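Local coordinates for protein taurine dioxygenase (PDB 5KEU) that probably acts as a 2-oxoglutarate-dependent, iron(II)-requiring dioxygenase of the TfdA family, named a taurine dioxygenase, and here carries magnesium at its metal site, at residues B[18-23]-B[34-39]; B[177-182]-B[317-322]; B[215-220]-B[268-273]. One frame throughout, in Å; residues are numbered along the deposited sequence. Where two conformers were deposited one is given.

Contact 1 of 3, residues B[18-23]-B[34-39]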
loop_
_atom_site.group_PDB
_atom_site.type_symbol
_atom_site.label_atom_id
_atom_site.label_comp_id
_atom_site.label_asym_id
_atom_site.label_seq_id
_atom_site.Cartn_x
_atom_site.Cartn_y
_atom_site.Cartn_z
ATOM N N PRO B 18 6.953 -18.033 -25.552
ATOM C CA PRO B 18 5.987 -17.050 -25.045
ATOM C C PRO B 18 6.352 -15.629 -25.463
ATOM O O PRO B 18 7.336 -15.080 -24.975
ATOM C CB PRO B 18 6.080 -17.214 -23.519
ATOM C CG PRO B 18 7.305 -18.106 -23.265
ATOM C CD PRO B 18 8.024 -18.278 -24.577
ATOM N N SER B 19 5.565 -15.042 -26.363
ATOM C CA SER B 19 5.926 -13.740 -26.907
ATOM C C SER B 19 5.757 -12.625 -25.887
ATOM O O SER B 19 6.408 -11.581 -26.011
ATOM C CB SER B 19 5.100 -13.438 -28.166
ATOM O OG SER B 19 3.714 -13.292 -27.883
ATOM N N ILE B 20 4.917 -12.816 -24.878
ATOM C CA ILE B 20 4.620 -11.763 -23.918
ATOM C C ILE B 20 5.342 -12.065 -22.613
ATOM O O ILE B 20 5.067 -13.071 -21.949
ATOM C CB ILE B 20 3.109 -11.604 -23.708
ATOM C CG1 ILE B 20 2.458 -11.226 -25.046
ATOM C CG2 ILE B 20 2.854 -10.551 -22.647
ATOM C CD1 ILE B 20 0.998 -10.782 -24.943
ATOM N N GLN B 21 6.276 -11.192 -22.257
ATOM C CA GLN B 21 6.998 -11.308 -21.000
ATOM C C GLN B 21 6.096 -10.912 -19.831
ATOM O O GLN B 21 5.463 -9.852 -19.868
ATOM C CB GLN B 21 8.240 -10.417 -21.068
ATOM C CG GLN B 21 8.966 -10.169 -19.769
ATOM C CD GLN B 21 10.000 -9.060 -19.910
ATOM O OE1 GLN B 21 10.017 -8.115 -19.128
ATOM N NE2 GLN B 21 10.856 -9.166 -20.921
ATOM N N VAL B 22 6.043 -11.758 -18.793
ATOM C CA VAL B 22 5.203 -11.539 -17.612
ATOM C C VAL B 22 6.119 -11.317 -16.409
ATOM O O VAL B 22 6.845 -12.231 -16.002
ATOM C CB VAL B 22 4.246 -12.714 -17.355
ATOM C CG1 VAL B 22 3.432 -12.483 -16.049
ATOM C CG2 VAL B 22 3.307 -12.914 -18.534
ATOM N N LYS B 23 6.097 -10.107 -15.841
ATOM C CA LYS B 23 6.938 -9.762 -14.690
ATOM C C LYS B 23 6.077 -9.538 -13.453
ATOM O O LYS B 23 5.541 -8.433 -13.263
ATOM C CB LYS B 23 7.774 -8.511 -14.974
ATOM C CG LYS B 23 8.801 -8.652 -16.069
ATOM C CD LYS B 23 9.575 -7.347 -16.227
ATOM C CE LYS B 23 10.052 -6.812 -14.888
ATOM N NZ LYS B 23 10.618 -5.438 -15.009
ATOM N N HIS B 34 5.204 -7.134 -21.110
ATOM C CA HIS B 34 5.980 -6.456 -22.133
ATOM C C HIS B 34 6.021 -7.343 -23.366
ATOM O O HIS B 34 5.845 -8.559 -23.276
ATOM C CB HIS B 34 7.405 -6.119 -21.659
ATOM C CG HIS B 34 7.453 -5.104 -20.552
ATOM N ND1 HIS B 34 7.415 -3.743 -20.783
ATOM C CD2 HIS B 34 7.542 -5.251 -19.206
ATOM C CE1 HIS B 34 7.473 -3.098 -19.630
ATOM N NE2 HIS B 34 7.549 -3.991 -18.658
ATOM N N GLY B 35 6.206 -6.716 -24.519
ATOM C CA GLY B 35 6.298 -7.430 -25.776
ATOM C C GLY B 35 5.035 -7.455 -26.609
ATOM O O GLY B 35 4.917 -8.306 -27.498
ATOM N N VAL B 36 4.091 -6.558 -26.361
ATOM C CA VAL B 36 2.853 -6.520 -27.127
ATOM C C VAL B 36 2.501 -5.061 -27.409
ATOM O O VAL B 36 2.759 -4.180 -26.585
ATOM C CB VAL B 36 1.719 -7.264 -26.387
ATOM C CG1 VAL B 36 1.366 -6.571 -25.066
ATOM C CG2 VAL B 36 0.509 -7.393 -27.269
ATOM N N ASP B 37 1.952 -4.803 -28.594
ATOM C CA ASP B 37 1.620 -3.449 -29.039
ATOM C C ASP B 37 0.098 -3.316 -29.019
ATOM O O ASP B 37 -0.591 -3.842 -29.896
ATOM C CB ASP B 37 2.204 -3.194 -30.425
ATOM C CG ASP B 37 1.775 -1.856 -31.025
ATOM O OD1 ASP B 37 1.221 -0.992 -30.310
ATOM O OD2 ASP B 37 2.011 -1.667 -32.237
ATOM N N LEU B 38 -0.429 -2.601 -28.018
ATOM C CA LEU B 38 -1.876 -2.507 -27.882
ATOM C C LEU B 38 -2.508 -1.567 -28.898
ATOM O O LEU B 38 -3.739 -1.477 -28.917
ATOM C CB LEU B 38 -2.273 -2.067 -26.464
ATOM C CG LEU B 38 -1.687 -2.884 -25.297
ATOM C CD1 LEU B 38 -2.395 -2.561 -23.998
ATOM C CD2 LEU B 38 -1.714 -4.381 -25.582
ATOM N N THR B 39 -1.728 -0.872 -29.735
ATOM C CA THR B 39 -2.332 -0.032 -30.766
ATOM C C THR B 39 -2.816 -0.832 -31.962
ATOM O O THR B 39 -3.563 -0.292 -32.782
ATOM C CB THR B 39 -1.361 1.044 -31.274
ATOM O OG1 THR B 39 -0.229 0.431 -31.912
ATOM C CG2 THR B 39 -0.901 1.950 -30.142
HETATM O O HOH W 1 3.398 -10.463 -28.461
HETATM O O HOH W 2 7.245 -10.059 -28.216
#
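Gln21 and His34 face each other as an antiparallel hydrogen-bonded pair, and their side chains rise from the same face of the sheet. Two backbone bonds hold the pair: Gln21 N donates to His34 O at 2.9 Å, and His34 N returns a bond to Gln21 O at 3.0 Å. On the face they share, the extended Gln21 chain, with CG trans to the backbone N (chi1 168°), brings OE1 to 3.8 Å from His34 CD2. The amide plane is turned 54° from the ring, so the two groups lean across one another without stacking. Lys23 CD lies 4.2 Å from the same His34 CD2, oblique to the ring, while His34 NE2 bonds to Glu32.

On the buried side, Ile20 CD1 comes within 3.9 Å of Val36 CB. Helix 44-57 covers this small apolar patch, with Ile20 against Ile50 and Val36 against Glu46. Ile20 also sets its CA 3.5 Å from His34 O in a CA-H...O contact.

Beyond the paired residues the chains part, and water replaces direct bonding. One water links Ser19 OG to Gly35 O, and a second gives a hydrogen bond to both Ser19 O and Gly35 O; Ser19 OG also bonds to Gln49. Gly35 adopts a positive phi (99°) where the backbone leaves the pair. The chemistry thus divides the work: the two backbone bonds set the register, the waters satisfy Ser19 O and Gly35 O where the chains separate, and Ile20 with Val36 supplies the buried apolar part.

Contact 2 of 3, residues B[177-182]-B[317-322]; sequences HRFTPP and AAAVAL. With FMT (formic acid), chain C.
The C-terminal helix 313-322 packs here against the end of strand 174-179 and the two prolines beyond it, an apolar strand-to-helix contact beside the metal site. The strand and helix axes of the short segments run almost perpendicular, at 87°, and come within 10.6 Å. Phe179 spans much of that gap. A chi1 of 176° swings its ring opposite the backbone N and out to Ala319, whose CB approaches CD2 obliquely at 3.6 Å. Leu322 CD1 lies at the ring's edge, 4.4 Å from Phe179 CZ. That same methyl abuts the Pro182 ring, 3.5 Å from its CD. The Phe179 ring also comes close to Ala319 CA, whereas Pro181 meets the helix through the Ala318 methyl, CB to CB at 3.9 Å. Just past the strand, Thr180 OG1 donates to O1 of a formic acid molecule, probably from the crystallisation liquor.

Phe179 also touches Asn323, a ligand of the magnesium, so the packing borders the metal centre. Ala319 rests on Leu200 of strand 200-209, which pairs with strand 174-179, and on the helix's other flank Val320 and Ala321 pack against Tyr99 of strand 99-101.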
loop_
_atom_site.group_PDB
_atom_site.type_symbol
_atom_site.label_atom_id
_atom_site.label_comp_id
_atom_site.label_asym_id
_atom_site.label_seq_id
_atom_site.Cartn_x
_atom_site.Cartn_y
_atom_site.Cartn_z
ATOM N N HIS B 177 -25.416 -5.415 -1.130
ATOM C CA HIS B 177 -24.601 -4.325 -1.650
ATOM C C HIS B 177 -25.523 -3.221 -2.137
ATOM O O HIS B 177 -26.514 -3.504 -2.817
ATOM C CB HIS B 177 -23.739 -4.786 -2.824
ATOM C CG HIS B 177 -22.781 -5.891 -2.497
ATOM N ND1 HIS B 177 -21.436 -5.812 -2.800
ATOM C CD2 HIS B 177 -22.970 -7.109 -1.930
ATOM C CE1 HIS B 177 -20.837 -6.929 -2.420
ATOM N NE2 HIS B 177 -21.745 -7.734 -1.897
ATOM N N ARG B 178 -25.179 -1.967 -1.832
ATOM C CA ARG B 178 -26.037 -0.834 -2.179
ATOM C C ARG B 178 -25.195 0.290 -2.744
ATOM O O ARG B 178 -24.048 0.493 -2.334
ATOM C CB ARG B 178 -26.800 -0.264 -0.976
ATOM C CG ARG B 178 -27.630 -1.266 -0.197
ATOM C CD ARG B 178 -28.367 -0.568 0.941
ATOM N NE ARG B 178 -29.027 -1.537 1.809
ATOM C CZ ARG B 178 -30.310 -1.867 1.699
ATOM N NH1 ARG B 178 -31.065 -1.286 0.774
ATOM N NH2 ARG B 178 -30.836 -2.766 2.523
ATOM N N PHE B 179 -25.805 1.045 -3.656
ATOM C CA PHE B 179 -25.202 2.244 -4.219
ATOM C C PHE B 179 -26.304 3.246 -4.523
ATOM O O PHE B 179 -27.328 2.882 -5.110
ATOM C CB PHE B 179 -24.435 1.947 -5.501
ATOM C CG PHE B 179 -23.880 3.174 -6.160
ATOM C CD1 PHE B 179 -22.823 3.864 -5.581
ATOM C CD2 PHE B 179 -24.418 3.645 -7.347
ATOM C CE1 PHE B 179 -22.306 4.998 -6.188
ATOM C CE2 PHE B 179 -23.904 4.778 -7.957
ATOM C CZ PHE B 179 -22.845 5.451 -7.377
ATOM N N THR B 180 -26.080 4.502 -4.138
ATOM C CA THR B 180 -27.013 5.588 -4.428
ATOM C C THR B 180 -26.336 6.564 -5.373
ATOM O O THR B 180 -25.370 7.234 -4.974
ATOM C CB THR B 180 -27.448 6.301 -3.146
ATOM O OG1 THR B 180 -28.130 5.374 -2.295
ATOM C CG2 THR B 180 -28.384 7.460 -3.473
ATOM N N PRO B 181 -26.768 6.653 -6.633
ATOM C CA PRO B 181 -26.128 7.586 -7.557
ATOM C C PRO B 181 -26.367 9.018 -7.118
ATOM O O PRO B 181 -27.382 9.319 -6.467
ATOM C CB PRO B 181 -26.822 7.288 -8.900
ATOM C CG PRO B 181 -27.370 5.906 -8.749
ATOM C CD PRO B 181 -27.765 5.799 -7.303
ATOM N N PRO B 182 -25.444 9.943 -7.439
ATOM C CA PRO B 182 -25.593 11.390 -7.212
ATOM C C PRO B 182 -26.875 11.943 -7.813
ATOM O O PRO B 182 -27.085 11.687 -8.999
ATOM C CB PRO B 182 -24.377 11.991 -7.925
ATOM C CG PRO B 182 -23.360 10.899 -7.931
ATOM C CD PRO B 182 -24.134 9.604 -8.020
ATOM N N ALA B 317 -25.859 2.063 -14.801
ATOM C CA ALA B 317 -24.894 2.751 -15.659
ATOM C C ALA B 317 -24.148 3.847 -14.901
ATOM O O ALA B 317 -22.964 4.102 -15.161
ATOM C CB ALA B 317 -25.604 3.338 -16.882
ATOM N N ALA B 318 -24.830 4.521 -13.971
ATOM C CA ALA B 318 -24.157 5.522 -13.149
ATOM C C ALA B 318 -23.098 4.872 -12.267
ATOM O O ALA B 318 -21.996 5.410 -12.104
ATOM C CB ALA B 318 -25.175 6.278 -12.299
ATOM N N ALA B 319 -23.414 3.708 -11.691
ATOM C CA ALA B 319 -22.422 3.015 -10.871
ATOM C C ALA B 319 -21.247 2.550 -11.719
ATOM O O ALA B 319 -20.088 2.726 -11.322
ATOM C CB ALA B 319 -23.059 1.837 -10.127
ATOM N N VAL B 320 -21.520 1.979 -12.903
ATOM C CA VAL B 320 -20.431 1.623 -13.814
ATOM C C VAL B 320 -19.545 2.833 -14.075
ATOM O O VAL B 320 -18.309 2.737 -14.058
ATOM C CB VAL B 320 -20.975 1.033 -15.133
ATOM C CG1 VAL B 320 -19.838 0.874 -16.145
ATOM C CG2 VAL B 320 -21.654 -0.315 -14.893
ATOM N N ALA B 321 -20.164 3.998 -14.291
ATOM C CA ALA B 321 -19.396 5.184 -14.647
ATOM C C ALA B 321 -18.609 5.737 -13.461
ATOM O O ALA B 321 -17.522 6.296 -13.648
ATOM C CB ALA B 321 -20.326 6.260 -15.220
ATOM N N LEU B 322 -19.123 5.583 -12.243
ATOM C CA LEU B 322 -18.577 6.304 -11.099
ATOM C C LEU B 322 -17.755 5.451 -10.142
ATOM O O LEU B 322 -16.860 5.993 -9.487
ATOM C CB LEU B 322 -19.708 6.981 -10.314
ATOM C CG LEU B 322 -20.471 8.080 -11.072
ATOM C CD1 LEU B 322 -21.688 8.517 -10.289
ATOM C CD2 LEU B 322 -19.565 9.277 -11.361
HETATM C C FMT C . -26.422 3.558 0.249
HETATM O O1 FMT C . -26.010 3.906 -0.858
HETATM O O2 FMT C . -25.712 3.460 1.252
#

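Contact 3 of 3, residues B[215-220]-B[268-273]. With MG (magnesium ion), chain D.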
loop_
_atom_site.group_PDB
_atom_site.type_symbol
_atom_site.label_atom_id
_atom_site.label_comp_id
_atom_site.label_asym_id
_atom_site.label_seq_id
_atom_site.Cartn_x
_atom_site.Cartn_y
_atom_site.Cartn_z
ATOM N N GLU B 215 -12.032 -20.748 -8.296
ATOM C CA GLU B 215 -11.567 -20.313 -6.990
ATOM C C GLU B 215 -12.669 -19.599 -6.215
ATOM O O GLU B 215 -13.495 -18.875 -6.776
ATOM C CB GLU B 215 -10.375 -19.365 -7.126
ATOM C CG GLU B 215 -9.156 -19.981 -7.762
ATOM C CD GLU B 215 -8.180 -18.916 -8.199
ATOM O OE1 GLU B 215 -8.470 -18.212 -9.196
ATOM O OE2 GLU B 215 -7.145 -18.754 -7.514
ATOM N N ARG B 216 -12.645 -19.792 -4.907
ATOM C CA ARG B 216 -13.497 -19.049 -4.001
ATOM C C ARG B 216 -12.865 -17.698 -3.703
ATOM O O ARG B 216 -11.673 -17.618 -3.401
ATOM C CB ARG B 216 -13.705 -19.847 -2.721
ATOM C CG ARG B 216 -14.608 -21.062 -3.009
ATOM C CD ARG B 216 -14.740 -22.016 -1.853
ATOM N NE ARG B 216 -15.352 -23.248 -2.349
ATOM C CZ ARG B 216 -16.095 -24.065 -1.616
ATOM N NH1 ARG B 216 -16.330 -23.789 -0.343
ATOM N NH2 ARG B 216 -16.605 -25.155 -2.162
ATOM N N VAL B 217 -13.675 -16.650 -3.782
ATOM C CA VAL B 217 -13.239 -15.269 -3.630
ATOM C C VAL B 217 -14.016 -14.642 -2.484
ATOM O O VAL B 217 -15.245 -14.756 -2.428
ATOM C CB VAL B 217 -13.466 -14.474 -4.932
ATOM C CG1 VAL B 217 -13.269 -12.990 -4.695
ATOM C CG2 VAL B 217 -12.558 -14.998 -6.056
ATOM N N LEU B 218 -13.309 -13.955 -1.590
ATOM C CA LEU B 218 -13.954 -13.269 -0.476
ATOM C C LEU B 218 -14.521 -11.965 -1.024
ATOM O O LEU B 218 -13.842 -10.942 -1.090
ATOM C CB LEU B 218 -12.963 -13.038 0.662
ATOM C CG LEU B 218 -13.547 -12.400 1.923
ATOM C CD1 LEU B 218 -14.628 -13.331 2.512
ATOM C CD2 LEU B 218 -12.434 -12.140 2.949
ATOM N N TYR B 219 -15.798 -12.008 -1.416
ATOM C CA TYR B 219 -16.413 -10.977 -2.260
ATOM C C TYR B 219 -16.970 -9.835 -1.403
ATOM O O TYR B 219 -18.167 -9.603 -1.357
ATOM C CB TYR B 219 -17.514 -11.625 -3.107
ATOM C CG TYR B 219 -17.875 -10.925 -4.403
ATOM C CD1 TYR B 219 -16.920 -10.696 -5.387
ATOM C CD2 TYR B 219 -19.187 -10.511 -4.652
ATOM C CE1 TYR B 219 -17.263 -10.054 -6.599
ATOM C CE2 TYR B 219 -19.544 -9.881 -5.861
ATOM C CZ TYR B 219 -18.578 -9.660 -6.823
ATOM O OH TYR B 219 -18.916 -9.050 -8.022
ATOM N N VAL B 220 -16.090 -9.115 -0.694
ATOM C CA VAL B 220 -16.562 -8.237 0.383
ATOM C C VAL B 220 -16.478 -6.748 0.044
ATOM O O VAL B 220 -16.647 -5.913 0.940
ATOM C CB VAL B 220 -15.844 -8.548 1.710
ATOM C CG1 VAL B 220 -16.264 -9.917 2.191
ATOM C CG2 VAL B 220 -14.322 -8.512 1.554
ATOM N N ASN B 268 -12.151 -7.982 -11.932
ATOM C CA ASN B 268 -13.111 -7.552 -10.920
ATOM C C ASN B 268 -13.732 -8.731 -10.171
ATOM O O ASN B 268 -14.381 -8.522 -9.142
ATOM C CB ASN B 268 -14.197 -6.716 -11.633
ATOM C CG ASN B 268 -14.867 -5.655 -10.747
ATOM O OD1 ASN B 268 -14.194 -4.895 -10.032
ATOM N ND2 ASN B 268 -16.228 -5.571 -10.837
ATOM N N ARG B 269 -13.609 -9.945 -10.691
ATOM C CA ARG B 269 -14.185 -11.085 -9.998
ATOM C C ARG B 269 -13.302 -11.578 -8.861
ATOM O O ARG B 269 -13.747 -12.416 -8.068
ATOM C CB ARG B 269 -14.435 -12.219 -10.994
ATOM C CG ARG B 269 -15.281 -11.788 -12.188
ATOM C CD ARG B 269 -15.211 -12.818 -13.327
ATOM N NE ARG B 269 -13.852 -12.900 -13.859
ATOM C CZ ARG B 269 -13.504 -13.597 -14.935
ATOM N NH1 ARG B 269 -14.414 -14.258 -15.644
ATOM N NH2 ARG B 269 -12.230 -13.626 -15.305
ATOM N N ALA B 270 -12.064 -11.075 -8.758
ATOM C CA ALA B 270 -11.103 -11.605 -7.807
ATOM C C ALA B 270 -10.370 -10.512 -7.038
ATOM O O ALA B 270 -9.444 -10.829 -6.285
ATOM C CB ALA B 270 -10.074 -12.497 -8.523
ATOM N N THR B 271 -10.754 -9.247 -7.202
ATOM C CA THR B 271 -10.011 -8.142 -6.614
ATOM C C THR B 271 -10.956 -7.095 -6.064
ATOM O O THR B 271 -12.131 -7.026 -6.428
ATOM C CB THR B 271 -9.094 -7.430 -7.628
ATOM O OG1 THR B 271 -9.889 -6.898 -8.704
ATOM C CG2 THR B 271 -8.037 -8.378 -8.178
ATOM N N ALA B 272 -10.409 -6.268 -5.186
ATOM C CA ALA B 272 -10.913 -4.932 -4.910
ATOM C C ALA B 272 -9.762 -3.968 -5.161
ATOM O O ALA B 272 -8.595 -4.375 -5.198
ATOM C CB ALA B 272 -11.427 -4.784 -3.465
ATOM N N HIS B 273 -10.083 -2.688 -5.349
ATOM C CA HIS B 273 -9.034 -1.705 -5.586
ATOM C C HIS B 273 -9.328 -0.422 -4.821
ATOM O O HIS B 273 -10.418 -0.211 -4.280
ATOM C CB HIS B 273 -8.837 -1.416 -7.082
ATOM C CG HIS B 273 -10.087 -0.950 -7.764
ATOM N ND1 HIS B 273 -11.046 -1.827 -8.224
ATOM C CD2 HIS B 273 -10.550 0.293 -8.039
ATOM C CE1 HIS B 273 -12.049 -1.146 -8.749
ATOM N NE2 HIS B 273 -11.777 0.141 -8.645
HETATM MG MG MG D . -13.378 1.466 -8.738
HETATM O O HOH W 3 -17.087 -8.584 -9.727
HETATM O O HOH W 4 -13.224 1.726 -10.691
HETATM O O HOH W 5 -12.078 3.084 -8.480
#
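Val217 meets the turn before strand 271-274 with both of its methyl groups. CG1 and CG2 straddle Arg269 O, each 3.5 Å from it, and CG2 goes on to touch Ala270 CB at 4.3 Å. The valine fork opens onto this carbonyl at a chi1 of 169°, which places CG1 across from the backbone N and CG2 beside it. Next to it, Tyr219 brings CE1 near Asn268 O, which lies at the ring edge close to its plane. A water in the plane of the phenol ring donates to Asn268 O at 2.8 Å and appears to bridge to Tyr219 OH, though its 2.5 Å separation from that OH is unusually short and leaves the link doubtful in detail.

In the second shell, Tyr219 is the centre of an inverse gamma turn that ends strand 216-218. The Arg269 side chain leaves the contact and forms salt bridges with Glu212 and Asp267, while Asn268 ND2 bonds to Pro133 O; these bonds probably hold in place the turn whose carbonyls face Val217 and Tyr219. Further along the same segment, His273 NE2 binds the magnesium at 2.1 Å; His123, Asp125, the main-chain O of the C-terminal residue Asn323 and two waters complete the six ligands. His123, Asp125 and His273 are consistent with the two-histidine, one-carboxylate facial triad that binds iron in this family; here magnesium occupies it.

Strand 216-218 pairs with strand 200-209, whereas strand 271-274 lies between 122-123 and 150-154 in a separate sheet. Leu155, at the start of helix 155-161, ties the two segments together: its backbone bonds to both Leu218 and Ala270, and its side chain touches Val217 and Ala272.

Overall arrangement
From the N terminus, contact 1 closes first, joining strand 21-24 to the chain just after strand 31-34 in a short local hairpin at one edge of the seven-stranded sheet. It is complete before contact 2 opens at strand 174-179, which meets its partner only at the C-terminal helix. Within that long excursion, contact 3 closes the span from strand 216-218 of the five-stranded sheet to strand 271-274 of the four-stranded one. Contacts 2 and 3 touch where His177 CE1 lies 3.9 Å from Tyr219 O; contact 3 holds His273, a magnesium ligand, and the helix of contact 2 runs into Asn323, another. Contact 1 stands apart, its centre about 34 Å from that of contact 2.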